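Local coordinates for malonyl CoA-acyl carrier protein transacylase (Burkholderia pseudomallei, PDB 3G87) that probably transfers the malonyl group of malonyl-CoA to holo-acyl carrier protein, releasing free CoA, at residues 140-153 with 165-179. Numbering follows the deposited sequence.
Sequences IERTLDEHGLVDTA and ISGPAHEIARAEALF
Helix 137-146 and the loop after it pack against helix 169-175 and the residues that follow it, on the small antiparallel sheet of the acyl transferase domain, and Glu-171 ties that loop to the second helix. The extended side chain of Glu-171 slides past Leu-149 to the type I turn 149-152. The syn lone pair of Glu-171 OE1 takes Asp-151 N at 3.1 Å. Its anti lone pair takes Thr-152 OG1, 2.7 Å from Glu-171 OE1, so a backbone N-H and a hydroxyl grip OE1. Thr-152 suits both neighbours: with chi1 -60°, OG1 lies beside the backbone N, facing Glu-171, while CG2, anti to that N, meets Ile-172 CD1. Gly-167 fits here because a CB would clash with Thr-152 OG1. Gly-148, at positive phi, ends the first helix in a Schellman motif; Leu-149 then turns inward, its CD1 meeting Leu-178 CD1 tip to tip. Leu-178 CD2 sits over one His-147 ring face, a CH-pi contact. Thr-143 CG2 lies 3.8 Å from Phe-179 CZ, and Leu-144 CD2 meets the ring's edge. Ala-153 and Ser-166 form an antiparallel hydrogen-bonded pair, and Ile-165 and Gly-167 bond to Ala-130 and Ala-128, placing strand 162-168 between 153-159 and 127-133, where Ile-140 and Ile-165 both rest on Ile-132.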
ATOM      1  N   ILE A 140       2.449  20.312  -9.362  1.00 26.34           N
ATOM      2  CA  ILE A 140       1.669  19.275  -9.995  1.00 25.51           C
ATOM      3  C   ILE A 140       0.232  19.757 -10.120  1.00 24.99           C
ATOM      4  O   ILE A 140      -0.331  19.767 -11.219  1.00 24.18           O
ATOM      5  CB  ILE A 140       1.745  17.927  -9.211  1.00 25.68           C
ATOM      6  CG1 ILE A 140       3.142  17.330  -9.263  1.00 25.28           C
ATOM      7  CG2 ILE A 140       0.652  16.923  -9.715  1.00 24.10           C
ATOM      8  CD1 ILE A 140       3.228  15.852  -8.788  1.00 27.22           C
ATOM      9  N   GLU A 141      -0.330  20.205  -9.000  1.00 25.08           N
ATOM     10  CA  GLU A 141      -1.707  20.661  -8.959  1.00 26.09           C
ATOM     11  C   GLU A 141      -1.958  21.836  -9.852  1.00 25.83           C
ATOM     12  O   GLU A 141      -2.984  21.862 -10.510  1.00 26.44           O
ATOM     13  CB  GLU A 141      -2.195  20.890  -7.531  1.00 26.18           C
ATOM     14  CG  GLU A 141      -2.237  19.574  -6.737  1.00 28.94           C
ATOM     15  CD  GLU A 141      -2.576  19.753  -5.260  1.00 29.57           C
ATOM     16  OE1 GLU A 141      -2.289  20.822  -4.681  1.00 30.71           O
ATOM     17  OE2 GLU A 141      -3.127  18.795  -4.680  1.00 31.03           O
ATOM     18  N   ARG A 142      -0.999  22.755  -9.941  1.00 26.06           N
ATOM     19  CA  ARG A 142      -1.117  23.944 -10.811  1.00 26.04           C
ATOM     20  C   ARG A 142      -1.099  23.486 -12.253  1.00 25.43           C
ATOM     21  O   ARG A 142      -1.962  23.863 -13.066  1.00 26.58           O
ATOM     22  CB  ARG A 142       0.058  24.901 -10.602  1.00 25.79           C
ATOM     23  CG  ARG A 142      -0.148  26.312 -11.176  1.00 28.74           C
ATOM     24  CD  ARG A 142       0.965  27.358 -10.830  1.00 32.79           C
ATOM     25  NE  ARG A 142       2.315  26.791 -10.828  1.00 38.75           N
ATOM     26  CZ  ARG A 142       2.954  26.282 -11.893  1.00 44.62           C
ATOM     27  NH1 ARG A 142       2.396  26.256 -13.113  1.00 42.49           N
ATOM     28  NH2 ARG A 142       4.183  25.768 -11.727  1.00 47.88           N
ATOM     29  N   THR A 143      -0.115  22.655 -12.566  1.00 24.42           N
ATOM     30  CA  THR A 143       0.043  22.164 -13.908  1.00 23.38           C
ATOM     31  C   THR A 143      -1.216  21.442 -14.367  1.00 22.42           C
ATOM     32  O   THR A 143      -1.701  21.742 -15.428  1.00 21.83           O
ATOM     33  CB  THR A 143       1.223  21.271 -13.986  1.00 23.46           C
ATOM     34  OG1 THR A 143       2.375  22.076 -13.750  1.00 24.65           O
ATOM     35  CG2 THR A 143       1.291  20.609 -15.379  1.00 22.95           C
ATOM     36  N   LEU A 144      -1.749  20.546 -13.540  1.00 21.18           N
ATOM     37  CA  LEU A 144      -3.018  19.873 -13.842  1.00 21.36           C
ATOM     38  C   LEU A 144      -4.141  20.880 -14.065  1.00 21.44           C
ATOM     39  O   LEU A 144      -4.883  20.713 -15.028  1.00 22.11           O
ATOM     40  CB  LEU A 144      -3.450  18.841 -12.750  1.00 20.23           C
ATOM     41  CG  LEU A 144      -2.443  17.735 -12.400  1.00 19.55           C
ATOM     42  CD1 LEU A 144      -2.865  17.048 -11.086  1.00 15.02           C
ATOM     43  CD2 LEU A 144      -2.319  16.719 -13.559  1.00 16.36           C
ATOM     44  N   ASP A 145      -4.300  21.897 -13.228  1.00 20.26           N
ATOM     45  CA  ASP A 145      -5.302  22.922 -13.471  1.00 20.30           C
ATOM     46  C   ASP A 145      -5.130  23.649 -14.783  1.00 20.27           C
ATOM     47  O   ASP A 145      -6.064  23.812 -15.477  1.00 18.37           O
ATOM     48  CB  ASP A 145      -5.387  24.005 -12.377  1.00 21.19           C
ATOM     49  CG  ASP A 145      -5.716  23.484 -11.004  1.00 23.81           C
ATOM     50  OD1 ASP A 145      -6.452  22.571 -10.824  1.00 24.72           O
ATOM     51  OD2 ASP A 145      -5.222  24.035 -10.067  1.00 29.33           O
ATOM     52  N   GLU A 146      -3.915  24.079 -15.084  1.00 20.00           N
ATOM     53  CA  GLU A 146      -3.622  24.904 -16.231  1.00 20.72           C
ATOM     54  C   GLU A 146      -3.943  24.254 -17.544  1.00 21.31           C
ATOM     55  O   GLU A 146      -4.236  24.919 -18.484  1.00 21.55           O
ATOM     56  CB  GLU A 146      -2.165  25.356 -16.259  1.00 20.26           C
ATOM     57  CG  GLU A 146      -1.844  26.531 -15.428  1.00 21.77           C
ATOM     58  CD  GLU A 146      -0.425  26.609 -15.034  1.00 23.10           C
ATOM     59  OE1 GLU A 146       0.340  25.813 -15.463  1.00 26.82           O
ATOM     60  OE2 GLU A 146      -0.051  27.488 -14.318  1.00 25.43           O
ATOM     61  N   HIS A 147      -3.885  22.942 -17.567  1.00 21.50           N
ATOM     62  CA  HIS A 147      -4.147  22.172 -18.732  1.00 22.62           C
ATOM     63  C   HIS A 147      -5.452  21.425 -18.705  1.00 23.68           C
ATOM     64  O   HIS A 147      -5.597  20.496 -19.375  1.00 24.26           O
ATOM     65  CB  HIS A 147      -2.975  21.238 -18.995  1.00 22.74           C
ATOM     66  CG  HIS A 147      -1.677  21.947 -19.170  1.00 23.62           C
ATOM     67  ND1 HIS A 147      -1.181  22.291 -20.395  1.00 23.05           N
ATOM     68  CD2 HIS A 147      -0.804  22.426 -18.275  1.00 21.85           C
ATOM     69  CE1 HIS A 147      -0.053  22.934 -20.254  1.00 21.86           C
ATOM     70  NE2 HIS A 147       0.197  23.031 -18.974  1.00 24.95           N
ATOM     71  N   GLY A 148      -6.403  21.838 -17.908  1.00 25.36           N
ATOM     72  CA  GLY A 148      -7.754  21.200 -17.925  1.00 26.50           C
ATOM     73  C   GLY A 148      -7.839  19.707 -17.552  1.00 26.93           C
ATOM     74  O   GLY A 148      -8.814  19.005 -17.912  1.00 26.47           O
ATOM     75  N   LEU A 149      -6.882  19.223 -16.791  1.00 26.31           N
ATOM     76  CA  LEU A 149      -6.964  17.906 -16.222  1.00 24.79           C
ATOM     77  C   LEU A 149      -7.772  17.903 -14.924  1.00 24.54           C
ATOM     78  O   LEU A 149      -7.252  17.757 -13.858  1.00 24.13           O
ATOM     79  CB  LEU A 149      -5.585  17.343 -16.037  1.00 23.82           C
ATOM     80  CG  LEU A 149      -4.722  17.445 -17.269  1.00 24.10           C
ATOM     81  CD1 LEU A 149      -3.427  16.794 -17.102  1.00 23.42           C
ATOM     82  CD2 LEU A 149      -5.393  16.930 -18.477  1.00 22.36           C
ATOM     83  N   VAL A 150      -9.062  18.058 -15.079  1.00 24.32           N
ATOM     84  CA  VAL A 150      -9.971  18.374 -14.005  1.00 24.44           C
ATOM     85  C   VAL A 150     -10.293  17.233 -13.055  1.00 25.37           C
ATOM     86  O   VAL A 150     -10.608  17.463 -11.943  1.00 26.31           O
ATOM     87  CB  VAL A 150     -11.273  19.015 -14.532  1.00 24.81           C
ATOM     88  CG1 VAL A 150     -10.951  20.249 -15.247  1.00 25.67           C
ATOM     89  CG2 VAL A 150     -12.028  18.066 -15.421  1.00 21.93           C
ATOM     90  N   ASP A 151     -10.187  16.014 -13.513  1.00 25.54           N
ATOM     91  CA  ASP A 151     -10.529  14.870 -12.728  1.00 25.45           C
ATOM     92  C   ASP A 151      -9.320  14.100 -12.276  1.00 24.44           C
ATOM     93  O   ASP A 151      -9.420  13.011 -11.861  1.00 24.32           O
ATOM     94  CB  ASP A 151     -11.451  13.989 -13.533  1.00 26.42           C
ATOM     95  CG  ASP A 151     -12.806  14.583 -13.697  1.00 28.35           C
ATOM     96  OD1 ASP A 151     -13.283  15.139 -12.754  1.00 31.90           O
ATOM     97  OD2 ASP A 151     -13.395  14.490 -14.760  1.00 29.94           O
ATOM     98  N   THR A 152      -8.178  14.729 -12.347  1.00 22.60           N
ATOM     99  CA  THR A 152      -6.937  14.141 -11.981  1.00 21.88           C
ATOM    100  C   THR A 152      -6.436  14.776 -10.711  1.00 21.40           C
ATOM    101  O   THR A 152      -6.425  15.953 -10.620  1.00 21.45           O
ATOM    102  CB  THR A 152      -5.918  14.297 -13.107  1.00 21.15           C
ATOM    103  OG1 THR A 152      -6.413  13.668 -14.252  1.00 23.32           O
ATOM    104  CG2 THR A 152      -4.619  13.684 -12.773  1.00 20.68           C
ATOM    105  N   ALA A 153      -6.028  13.964  -9.747  1.00 20.21           N
ATOM    106  CA  ALA A 153      -5.491  14.452  -8.466  1.00 18.18           C
ATOM    107  C   ALA A 153      -4.313  13.630  -7.909  1.00 18.11           C
ATOM    108  O   ALA A 153      -3.938  12.589  -8.456  1.00 18.29           O
ATOM    109  CB  ALA A 153      -6.660  14.495  -7.429  1.00 17.59           C
ATOM    110  N   ILE A 165      -0.291  10.387  -9.378  1.00 21.23           N
ATOM    111  CA  ILE A 165      -1.533  10.932  -9.792  1.00 20.49           C
ATOM    112  C   ILE A 165      -2.410   9.872 -10.341  1.00 21.12           C
ATOM    113  O   ILE A 165      -1.966   8.869 -10.778  1.00 20.96           O
ATOM    114  CB  ILE A 165      -1.372  12.003 -10.891  1.00 21.31           C
ATOM    115  CG1 ILE A 165      -0.529  11.480 -12.016  1.00 20.51           C
ATOM    116  CG2 ILE A 165      -0.822  13.290 -10.347  1.00 18.69           C
ATOM    117  CD1 ILE A 165      -0.268  12.450 -13.031  1.00 23.35           C
ATOM    118  N   SER A 166      -3.689  10.125 -10.272  1.00 20.64           N
ATOM    119  CA  SER A 166      -4.654   9.317 -10.915  1.00 22.00           C
ATOM    120  C   SER A 166      -5.815  10.115 -11.380  1.00 21.71           C
ATOM    121  O   SER A 166      -6.092  11.146 -10.876  1.00 21.79           O
ATOM    122  CB  SER A 166      -5.042   8.070 -10.087  1.00 21.91           C
ATOM    123  OG  SER A 166      -5.639   8.390  -8.922  1.00 25.46           O
ATOM    124  N   GLY A 167      -6.453   9.591 -12.403  1.00 22.89           N
ATOM    125  CA  GLY A 167      -7.597  10.165 -13.054  1.00 22.98           C
ATOM    126  C   GLY A 167      -8.028   9.377 -14.245  1.00 24.45           C
ATOM    127  O   GLY A 167      -7.597   8.284 -14.420  1.00 24.32           O
ATOM    128  N   PRO A 168      -8.882   9.939 -15.083  1.00 24.29           N
ATOM    129  CA  PRO A 168      -9.238   9.258 -16.324  1.00 24.60           C
ATOM    130  C   PRO A 168      -8.040   9.003 -17.206  1.00 25.07           C
ATOM    131  O   PRO A 168      -7.159   9.811 -17.271  1.00 25.62           O
ATOM    132  CB  PRO A 168     -10.205  10.210 -16.986  1.00 24.54           C
ATOM    133  CG  PRO A 168     -10.606  11.087 -15.986  1.00 25.33           C
ATOM    134  CD  PRO A 168      -9.531  11.233 -15.006  1.00 24.34           C
ATOM    135  N   ALA A 169      -8.026   7.864 -17.840  1.00 24.41           N
ATOM    136  CA  ALA A 169      -6.926   7.404 -18.669  1.00 24.73           C
ATOM    137  C   ALA A 169      -6.378   8.445 -19.643  1.00 25.05           C
ATOM    138  O   ALA A 169      -5.162   8.625 -19.767  1.00 25.74           O
ATOM    139  CB  ALA A 169      -7.359   6.114 -19.425  1.00 24.06           C
ATOM    140  N   HIS A 170      -7.268   9.141 -20.339  1.00 26.25           N
ATOM    141  CA  HIS A 170      -6.834  10.143 -21.322  1.00 26.29           C
ATOM    142  C   HIS A 170      -6.123  11.347 -20.690  1.00 25.54           C
ATOM    143  O   HIS A 170      -5.143  11.863 -21.266  1.00 25.70           O
ATOM    144  CB  HIS A 170      -8.002  10.531 -22.226  1.00 27.24           C
ATOM    145  CG  HIS A 170      -9.067  11.337 -21.549  1.00 29.86           C
ATOM    146  ND1 HIS A 170      -9.067  12.721 -21.557  1.00 33.21           N
ATOM    147  CD2 HIS A 170     -10.196  10.961 -20.894  1.00 32.49           C
ATOM    148  CE1 HIS A 170     -10.132  13.162 -20.901  1.00 33.81           C
ATOM    149  NE2 HIS A 170     -10.830  12.113 -20.483  1.00 31.46           N
ATOM    150  N   GLU A 171      -6.541  11.716 -19.477  1.00 25.21           N
ATOM    151  CA  GLU A 171      -5.946  12.827 -18.726  1.00 24.37           C
ATOM    152  C   GLU A 171      -4.612  12.395 -18.275  1.00 24.40           C
ATOM    153  O   GLU A 171      -3.596  13.107 -18.451  1.00 25.53           O
ATOM    154  CB  GLU A 171      -6.804  13.236 -17.547  1.00 24.89           C
ATOM    155  CG  GLU A 171      -8.075  13.988 -17.982  1.00 25.73           C
ATOM    156  CD  GLU A 171      -8.818  14.750 -16.856  1.00 28.54           C
ATOM    157  OE1 GLU A 171      -8.397  14.743 -15.670  1.00 28.74           O
ATOM    158  OE2 GLU A 171      -9.864  15.374 -17.167  1.00 27.90           O
ATOM    159  N   ILE A 172      -4.554  11.189 -17.735  1.00 23.84           N
ATOM    160  CA  ILE A 172      -3.261  10.694 -17.325  1.00 23.09           C
ATOM    161  C   ILE A 172      -2.340  10.647 -18.570  1.00 23.91           C
ATOM    162  O   ILE A 172      -1.150  10.977 -18.474  1.00 23.08           O
ATOM    163  CB  ILE A 172      -3.349   9.335 -16.603  1.00 22.60           C
ATOM    164  CG1 ILE A 172      -3.977   9.492 -15.184  1.00 22.05           C
ATOM    165  CG2 ILE A 172      -1.995   8.687 -16.570  1.00 21.43           C
ATOM    166  CD1 ILE A 172      -3.087  10.154 -14.059  1.00 12.66           C
ATOM    167  N   ALA A 173      -2.867  10.252 -19.712  1.00 24.03           N
ATOM    168  CA  ALA A 173      -2.153  10.185 -20.959  1.00 24.50           C
ATOM    169  C   ALA A 173      -1.629  11.556 -21.400  1.00 24.89           C
ATOM    170  O   ALA A 173      -0.484  11.726 -21.669  1.00 23.90           O
ATOM    171  CB  ALA A 173      -3.050   9.604 -21.993  1.00 23.25           C
ATOM    172  N   ARG A 174      -2.498  12.560 -21.394  1.00 25.96           N
ATOM    173  CA  ARG A 174      -2.076  13.929 -21.671  1.00 26.91           C
ATOM    174  C   ARG A 174      -1.100  14.537 -20.706  1.00 26.59           C
ATOM    175  O   ARG A 174      -0.403  15.392 -21.086  1.00 26.69           O
ATOM    176  CB  ARG A 174      -3.248  14.854 -21.879  1.00 26.93           C
ATOM    177  CG  ARG A 174      -4.368  14.165 -22.428  1.00 29.80           C
ATOM    178  CD  ARG A 174      -5.120  14.869 -23.457  1.00 33.93           C
ATOM    179  NE  ARG A 174      -6.367  14.150 -23.621  1.00 40.49           N
ATOM    180  CZ  ARG A 174      -7.135  14.092 -24.701  1.00 41.03           C
ATOM    181  NH1 ARG A 174      -6.838  14.709 -25.817  1.00 39.09           N
ATOM    182  NH2 ARG A 174      -8.229  13.369 -24.617  1.00 39.70           N
ATOM    183  N   ALA A 175      -1.061  14.074 -19.474  1.00 26.17           N
ATOM    184  CA  ALA A 175      -0.118  14.546 -18.492  1.00 25.45           C
ATOM    185  C   ALA A 175       1.304  14.261 -18.841  1.00 25.29           C
ATOM    186  O   ALA A 175       2.151  15.015 -18.464  1.00 25.25           O
ATOM    187  CB  ALA A 175      -0.419  13.987 -17.151  1.00 24.15           C
ATOM    188  N   GLU A 176       1.552  13.177 -19.554  1.00 25.37           N
ATOM    189  CA  GLU A 176       2.904  12.807 -19.912  1.00 26.93           C
ATOM    190  C   GLU A 176       3.715  13.944 -20.433  1.00 27.30           C
ATOM    191  O   GLU A 176       4.783  14.186 -19.996  1.00 27.80           O
ATOM    192  CB  GLU A 176       2.980  11.654 -20.913  1.00 27.39           C
ATOM    193  CG  GLU A 176       4.377  11.471 -21.453  1.00 29.47           C
ATOM    194  CD  GLU A 176       4.715  10.082 -21.955  1.00 35.46           C
ATOM    195  OE1 GLU A 176       5.649   9.466 -21.467  1.00 33.75           O
ATOM    196  OE2 GLU A 176       4.094   9.629 -22.880  1.00 35.42           O
ATOM    197  N   ALA A 177       3.164  14.619 -21.397  1.00 27.70           N
ATOM    198  CA  ALA A 177       3.776  15.752 -21.976  1.00 28.53           C
ATOM    199  C   ALA A 177       4.014  16.882 -20.995  1.00 28.96           C
ATOM    200  O   ALA A 177       4.823  17.713 -21.260  1.00 28.81           O
ATOM    201  CB  ALA A 177       2.955  16.217 -23.107  1.00 28.74           C
ATOM    202  N   LEU A 178       3.314  16.910 -19.872  1.00 28.34           N
ATOM    203  CA  LEU A 178       3.436  18.041 -18.975  1.00 29.66           C
ATOM    204  C   LEU A 178       4.458  17.881 -17.912  1.00 30.57           C
ATOM    205  O   LEU A 178       4.805  18.809 -17.285  1.00 30.58           O
ATOM    206  CB  LEU A 178       2.116  18.405 -18.334  1.00 29.08           C
ATOM    207  CG  LEU A 178       0.921  18.502 -19.237  1.00 28.67           C
ATOM    208  CD1 LEU A 178      -0.316  18.542 -18.495  1.00 25.29           C
ATOM    209  CD2 LEU A 178       1.057  19.639 -20.109  1.00 27.93           C
ATOM    210  N   PHE A 179       4.905  16.662 -17.718  1.00 32.79           N
ATOM    211  CA  PHE A 179       5.849  16.338 -16.699  1.00 35.17           C
ATOM    212  C   PHE A 179       7.117  15.714 -17.263  1.00 37.71           C
ATOM    213  O   PHE A 179       7.675  14.823 -16.673  1.00 38.43           O
ATOM    214  CB  PHE A 179       5.219  15.440 -15.628  1.00 34.39           C
ATOM    215  CG  PHE A 179       4.050  16.059 -14.932  1.00 32.77           C
ATOM    216  CD1 PHE A 179       4.209  17.071 -14.049  1.00 29.10           C
ATOM    217  CD2 PHE A 179       2.777  15.645 -15.222  1.00 30.03           C
ATOM    218  CE1 PHE A 179       3.147  17.626 -13.496  1.00 28.94           C
ATOM    219  CE2 PHE A 179       1.724  16.191 -14.646  1.00 27.61           C
ATOM    220  CZ  PHE A 179       1.898  17.164 -13.777  1.00 29.55           C
TER